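Charybdin (Charybdis maritima, PDB 2B7U) is a plant ribosome-inactivating protein, a single chain that joins a mixed beta-sheet to a largely helical region. Local coordinates at residues L80-L94 with L145-L158. Sequence-based numbering, arbitrary orientation.
Sequences LRGYQMQGAGKWLEL and LAVSTNTRDRARSL
The Tyr83 ring meets Leu145 over one face and Arg154 NE at its edge, near the ring plane. Leu145 CD2 sits over the ring centre, a CH-pi contact 3.7 Å from CD2 to the Tyr83 centroid. Leu158 meets the same ring obliquely, its CD2 3.9 Å from Tyr83 CD2. Tyr83 CG stands between the backbone N and the carbonyl carbon (chi1 76°), which turns the ring toward Leu145 and Leu158.

Arg154 runs extended from CG to NE past the ring hydroxyl. Its guanidinium plane is turned 81° from the ring plane. Tyr83 OH and Arg154 NE are 3.0 Å apart, but the angle is poor and they are not hydrogen-bonded. NE instead donates to Ser148 O. A water is hydrogen-bonded to Tyr83 OH (2.8 Å from its oxygen to OH) and to the carbonyls of Leu145 and Ser148. Leu92 CG lies over one guanidinium face and Thr149 C over the opposite face, both offset toward the rim.

Met85 bends at chi3 (75°), which brings CE to 3.4 Å from Val147 O, while SD lies 3.5 Å from Arg154 NH2. The one direct hydrogen bond across the segments is Gln86 N to Ala146 O (3.0 Å).

Leu158 crosses Leu80 at about a right angle and meets Leu94 tip to tip. Hairpin 80-93 belongs to the mixed sheet, strand 80-84 antiparallel to 67-74. Helices 135-147 and 151-170 pack on it, an alpha/beta packing within this ribosome-inactivating protein.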
loop_
_atom_site.group_PDB
_atom_site.type_symbol
_atom_site.label_atom_id
_atom_site.label_comp_id
_atom_site.label_asym_id
_atom_site.label_seq_id
_atom_site.Cartn_x
_atom_site.Cartn_y
_atom_site.Cartn_z
ATOM N N LEU A 80 -4.328 -2.995 -3.118
ATOM C CA LEU A 80 -4.083 -4.292 -3.746
ATOM C C LEU A 80 -5.360 -4.745 -4.469
ATOM O O LEU A 80 -6.462 -4.701 -3.909
ATOM C CB LEU A 80 -3.641 -5.289 -2.660
ATOM C CG LEU A 80 -2.706 -6.429 -3.069
ATOM C CD1 LEU A 80 -1.877 -6.894 -1.890
ATOM C CD2 LEU A 80 -3.537 -7.575 -3.634
ATOM N N ARG A 81 -5.241 -5.185 -5.721
ATOM C CA ARG A 81 -6.421 -5.628 -6.463
ATOM C C ARG A 81 -6.461 -7.117 -6.789
ATOM O O ARG A 81 -7.547 -7.698 -6.964
ATOM C CB ARG A 81 -6.569 -4.835 -7.765
ATOM C CG ARG A 81 -7.842 -5.114 -8.595
ATOM C CD ARG A 81 -9.100 -5.048 -7.784
ATOM N NE ARG A 81 -9.261 -3.765 -7.109
ATOM C CZ ARG A 81 -9.959 -3.585 -5.987
ATOM N NH1 ARG A 81 -10.598 -4.600 -5.412
ATOM N NH2 ARG A 81 -10.042 -2.386 -5.444
ATOM N N GLY A 82 -5.300 -7.752 -6.909
ATOM C CA GLY A 82 -5.278 -9.171 -7.242
ATOM C C GLY A 82 -3.886 -9.739 -7.227
ATOM O O GLY A 82 -2.930 -9.024 -7.013
ATOM N N TYR A 83 -3.797 -11.043 -7.421
ATOM C CA TYR A 83 -2.497 -11.704 -7.475
ATOM C C TYR A 83 -2.585 -12.953 -8.346
ATOM O O TYR A 83 -3.673 -13.490 -8.605
ATOM C CB TYR A 83 -1.977 -12.024 -6.080
ATOM C CG TYR A 83 -2.661 -13.211 -5.469
ATOM C CD1 TYR A 83 -2.126 -14.491 -5.571
ATOM C CD2 TYR A 83 -3.869 -13.061 -4.785
ATOM C CE1 TYR A 83 -2.794 -15.592 -5.035
ATOM C CE2 TYR A 83 -4.538 -14.161 -4.238
ATOM C CZ TYR A 83 -3.978 -15.412 -4.352
ATOM O OH TYR A 83 -4.633 -16.505 -3.822
ATOM N N GLN A 84 -1.417 -13.391 -8.796
ATOM C CA GLN A 84 -1.324 -14.534 -9.693
ATOM C C GLN A 84 -0.697 -15.747 -9.014
ATOM O O GLN A 84 0.377 -15.643 -8.429
ATOM C CB GLN A 84 -0.466 -14.176 -10.893
ATOM C CG GLN A 84 -0.554 -15.213 -11.995
ATOM C CD GLN A 84 0.190 -14.846 -13.248
ATOM O OE1 GLN A 84 -0.284 -15.130 -14.363
ATOM N NE2 GLN A 84 1.356 -14.260 -13.094
ATOM N N MET A 85 -1.348 -16.899 -9.162
ATOM C CA MET A 85 -0.778 -18.179 -8.715
ATOM C C MET A 85 0.265 -18.673 -9.712
ATOM O O MET A 85 0.199 -18.344 -10.895
ATOM C CB MET A 85 -1.872 -19.214 -8.547
ATOM C CG MET A 85 -2.804 -18.899 -7.389
ATOM S SD MET A 85 -4.125 -20.076 -7.139
ATOM C CE MET A 85 -3.282 -21.474 -6.392
ATOM N N GLN A 86 1.216 -19.478 -9.228
ATOM C CA GLN A 86 2.383 -19.880 -10.014
ATOM C C GLN A 86 2.124 -21.007 -11.006
ATOM O O GLN A 86 2.660 -20.977 -12.111
ATOM C CB GLN A 86 3.532 -20.289 -9.089
ATOM C CG GLN A 86 4.829 -20.626 -9.800
ATOM C CD GLN A 86 6.021 -20.607 -8.876
ATOM O OE1 GLN A 86 5.896 -20.322 -7.692
ATOM N NE2 GLN A 86 7.181 -20.939 -9.405
ATOM N N GLY A 87 1.320 -21.989 -10.619
ATOM C CA GLY A 87 1.157 -23.217 -11.398
ATOM C C GLY A 87 0.593 -22.961 -12.779
ATOM O O GLY A 87 1.252 -23.221 -13.794
ATOM N N ALA A 88 -0.638 -22.481 -12.818
ATOM C CA ALA A 88 -1.330 -22.239 -14.077
ATOM C C ALA A 88 -1.319 -20.756 -14.480
ATOM O O ALA A 88 -1.669 -20.425 -15.613
ATOM C CB ALA A 88 -2.736 -22.753 -13.985
ATOM N N GLY A 89 -0.914 -19.863 -13.569
ATOM C CA GLY A 89 -0.957 -18.417 -13.834
ATOM C C GLY A 89 -2.352 -17.835 -13.633
ATOM O O GLY A 89 -2.681 -16.807 -14.213
ATOM N N LYS A 90 -3.157 -18.501 -12.808
ATOM C CA LYS A 90 -4.526 -18.093 -12.514
ATOM C C LYS A 90 -4.487 -16.805 -11.703
ATOM O O LYS A 90 -3.741 -16.723 -10.740
ATOM C CB LYS A 90 -5.236 -19.171 -11.711
ATOM C CG LYS A 90 -6.589 -18.793 -11.157
ATOM C CD LYS A 90 -7.135 -19.911 -10.301
ATOM C CE LYS A 90 -8.587 -19.724 -9.967
ATOM N NZ LYS A 90 -8.751 -19.018 -8.686
ATOM N N TRP A 91 -5.283 -15.819 -12.120
ATOM C CA TRP A 91 -5.449 -14.557 -11.397
ATOM C C TRP A 91 -6.633 -14.610 -10.453
ATOM O O TRP A 91 -7.716 -15.070 -10.833
ATOM C CB TRP A 91 -5.651 -13.403 -12.377
ATOM C CG TRP A 91 -4.382 -12.966 -12.985
ATOM C CD1 TRP A 91 -3.883 -13.330 -14.194
ATOM C CD2 TRP A 91 -3.424 -12.062 -12.412
ATOM N NE1 TRP A 91 -2.680 -12.712 -14.414
ATOM C CE2 TRP A 91 -2.367 -11.932 -13.337
ATOM C CE3 TRP A 91 -3.353 -11.352 -11.212
ATOM C CZ2 TRP A 91 -1.252 -11.101 -13.093
ATOM C CZ3 TRP A 91 -2.242 -10.551 -10.969
ATOM C CH2 TRP A 91 -1.203 -10.438 -11.905
ATOM N N LEU A 92 -6.396 -14.171 -9.221
ATOM C CA LEU A 92 -7.425 -13.984 -8.212
ATOM C C LEU A 92 -7.569 -12.497 -8.003
ATOM O O LEU A 92 -6.570 -11.794 -7.947
ATOM C CB LEU A 92 -7.008 -14.602 -6.885
ATOM C CG LEU A 92 -6.986 -16.121 -6.726
ATOM C CD1 LEU A 92 -8.357 -16.678 -7.037
ATOM C CD2 LEU A 92 -5.905 -16.749 -7.564
ATOM N N GLU A 93 -8.804 -12.028 -7.853
ATOM C CA GLU A 93 -9.081 -10.615 -7.726
ATOM C C GLU A 93 -9.936 -10.316 -6.496
ATOM O O GLU A 93 -10.931 -11.001 -6.249
ATOM C CB GLU A 93 -9.785 -10.134 -9.015
ATOM C CG GLU A 93 -10.224 -8.704 -8.990
ATOM C CD GLU A 93 -10.728 -8.187 -10.321
ATOM O OE1 GLU A 93 -11.362 -7.099 -10.295
ATOM O OE2 GLU A 93 -10.497 -8.835 -11.366
ATOM N N LEU A 94 -9.561 -9.276 -5.759
ATOM C CA LEU A 94 -10.264 -8.852 -4.556
ATOM C C LEU A 94 -11.509 -8.072 -4.942
ATOM O O LEU A 94 -11.517 -7.336 -5.920
ATOM C CB LEU A 94 -9.357 -7.989 -3.667
ATOM C CG LEU A 94 -8.267 -8.787 -2.931
ATOM C CD1 LEU A 94 -7.080 -9.116 -3.818
ATOM C CD2 LEU A 94 -7.762 -8.028 -1.693
ATOM N N LEU A 145 0.960 -17.653 -1.396
ATOM C CA LEU A 145 0.278 -17.062 -2.530
ATOM C C LEU A 145 0.562 -17.817 -3.829
ATOM O O LEU A 145 -0.328 -17.953 -4.680
ATOM C CB LEU A 145 0.605 -15.557 -2.640
ATOM C CG LEU A 145 -0.034 -14.682 -1.550
ATOM C CD1 LEU A 145 0.574 -13.301 -1.558
ATOM C CD2 LEU A 145 -1.553 -14.623 -1.681
ATOM N N ALA A 146 1.768 -18.356 -3.937
ATOM C CA ALA A 146 2.150 -19.149 -5.111
ATOM C C ALA A 146 1.198 -20.341 -5.345
ATOM O O ALA A 146 0.880 -20.662 -6.489
ATOM C CB ALA A 146 3.579 -19.639 -4.979
ATOM N N VAL A 147 0.733 -20.978 -4.267
ATOM C CA VAL A 147 0.004 -22.269 -4.408
ATOM C C VAL A 147 -1.264 -22.480 -3.600
ATOM O O VAL A 147 -2.036 -23.384 -3.900
ATOM C CB VAL A 147 0.946 -23.462 -4.089
ATOM C CG1 VAL A 147 2.176 -23.368 -4.964
ATOM C CG2 VAL A 147 1.297 -23.515 -2.595
ATOM N N SER A 148 -1.482 -21.709 -2.541
ATOM C CA SER A 148 -2.565 -22.074 -1.622
ATOM C C SER A 148 -3.939 -21.778 -2.205
ATOM O O SER A 148 -4.122 -20.771 -2.853
ATOM C CB SER A 148 -2.405 -21.376 -0.280
ATOM O OG SER A 148 -3.457 -21.787 0.595
ATOM N N THR A 149 -4.915 -22.664 -1.972
ATOM C CA THR A 149 -6.314 -22.365 -2.316
ATOM C C THR A 149 -7.166 -22.102 -1.068
ATOM O O THR A 149 -8.395 -22.065 -1.140
ATOM C CB THR A 149 -6.969 -23.493 -3.121
ATOM O OG1 THR A 149 -7.013 -24.683 -2.326
ATOM C CG2 THR A 149 -6.211 -23.742 -4.406
ATOM N N ASN A 150 -6.492 -21.930 0.059
ATOM C CA ASN A 150 -7.139 -21.757 1.343
ATOM C C ASN A 150 -7.364 -20.274 1.599
ATOM O O ASN A 150 -6.428 -19.475 1.530
ATOM C CB ASN A 150 -6.267 -22.344 2.447
ATOM C CG ASN A 150 -6.891 -22.191 3.813
ATOM O OD1 ASN A 150 -6.581 -21.252 4.527
ATOM N ND2 ASN A 150 -7.794 -23.102 4.176
ATOM N N THR A 151 -8.599 -19.905 1.893
ATOM C CA THR A 151 -8.947 -18.504 2.103
ATOM C C THR A 151 -8.129 -17.836 3.186
ATOM O O THR A 151 -7.645 -16.723 2.983
ATOM C CB THR A 151 -10.442 -18.350 2.426
ATOM O OG1 THR A 151 -11.192 -18.797 1.293
ATOM C CG2 THR A 151 -10.807 -16.904 2.727
ATOM N N ARG A 152 -8.005 -18.471 4.352
ATOM C CA ARG A 152 -7.204 -17.903 5.464
ATOM C C ARG A 152 -5.761 -17.609 5.056
ATOM O O ARG A 152 -5.251 -16.516 5.326
ATOM C CB ARG A 152 -7.145 -18.835 6.672
ATOM C CG ARG A 152 -8.355 -18.882 7.543
ATOM C CD ARG A 152 -7.910 -19.174 8.977
ATOM N NE ARG A 152 -8.719 -20.192 9.624
ATOM C CZ ARG A 152 -8.393 -20.789 10.772
ATOM N NH1 ARG A 152 -7.260 -20.470 11.410
ATOM N NH2 ARG A 152 -9.199 -21.711 11.289
ATOM N N ASP A 153 -5.105 -18.604 4.441
ATOM C CA ASP A 153 -3.709 -18.484 4.014
ATOM C C ASP A 153 -3.569 -17.333 3.018
ATOM O O ASP A 153 -2.607 -16.545 3.079
ATOM C CB ASP A 153 -3.232 -19.739 3.280
ATOM C CG ASP A 153 -2.972 -20.942 4.189
ATOM O OD1 ASP A 153 -2.893 -20.799 5.411
ATOM O OD2 ASP A 153 -2.812 -22.058 3.632
ATOM N N ARG A 154 -4.519 -17.241 2.084
ATOM C CA ARG A 154 -4.454 -16.195 1.061
ATOM C C ARG A 154 -4.606 -14.822 1.688
ATOM O O ARG A 154 -3.807 -13.909 1.424
ATOM C CB ARG A 154 -5.533 -16.382 0.007
ATOM C CG ARG A 154 -5.358 -17.629 -0.844
ATOM C CD ARG A 154 -6.613 -17.862 -1.681
ATOM N NE ARG A 154 -6.334 -18.743 -2.818
ATOM C CZ ARG A 154 -7.187 -19.019 -3.800
ATOM N NH1 ARG A 154 -8.442 -18.594 -3.773
ATOM N NH2 ARG A 154 -6.774 -19.749 -4.831
ATOM N N ALA A 155 -5.621 -14.676 2.527
ATOM C CA ALA A 155 -5.903 -13.377 3.148
ATOM C C ALA A 155 -4.759 -12.945 4.073
ATOM O O ALA A 155 -4.326 -11.775 4.057
ATOM C CB ALA A 155 -7.203 -13.429 3.896
ATOM N N ARG A 156 -4.221 -13.871 4.859
ATOM C CA ARG A 156 -3.134 -13.523 5.765
ATOM C C ARG A 156 -1.930 -13.047 4.974
ATOM O O ARG A 156 -1.267 -12.055 5.302
ATOM C CB ARG A 156 -2.732 -14.707 6.635
ATOM C CG ARG A 156 -1.690 -14.335 7.692
ATOM C CD ARG A 156 -1.250 -15.559 8.488
ATOM N NE ARG A 156 -0.577 -15.186 9.731
ATOM C CZ ARG A 156 0.665 -14.713 9.802
ATOM N NH1 ARG A 156 1.198 -14.390 10.989
ATOM N NH2 ARG A 156 1.375 -14.564 8.688
ATOM N N SER A 157 -1.632 -13.771 3.905
ATOM C CA SER A 157 -0.499 -13.456 3.093
ATOM C C SER A 157 -0.657 -12.100 2.398
ATOM O O SER A 157 0.324 -11.359 2.255
ATOM C CB SER A 157 -0.286 -14.561 2.075
ATOM O OG SER A 157 -0.005 -15.784 2.732
ATOM N N LEU A 158 -1.871 -11.804 1.929
ATOM C CA LEU A 158 -2.149 -10.496 1.325
ATOM C C LEU A 158 -2.029 -9.345 2.336
ATOM O O LEU A 158 -1.573 -8.242 1.971
ATOM C CB LEU A 158 -3.519 -10.513 0.631
ATOM C CG LEU A 158 -3.595 -11.380 -0.638
ATOM C CD1 LEU A 158 -5.058 -11.534 -1.131
ATOM C CD2 LEU A 158 -2.720 -10.843 -1.797
HETATM O O HOH W 1 -2.830 -18.581 -3.649
HETATM O O HOH W 2 -8.480 -21.136 -6.761
#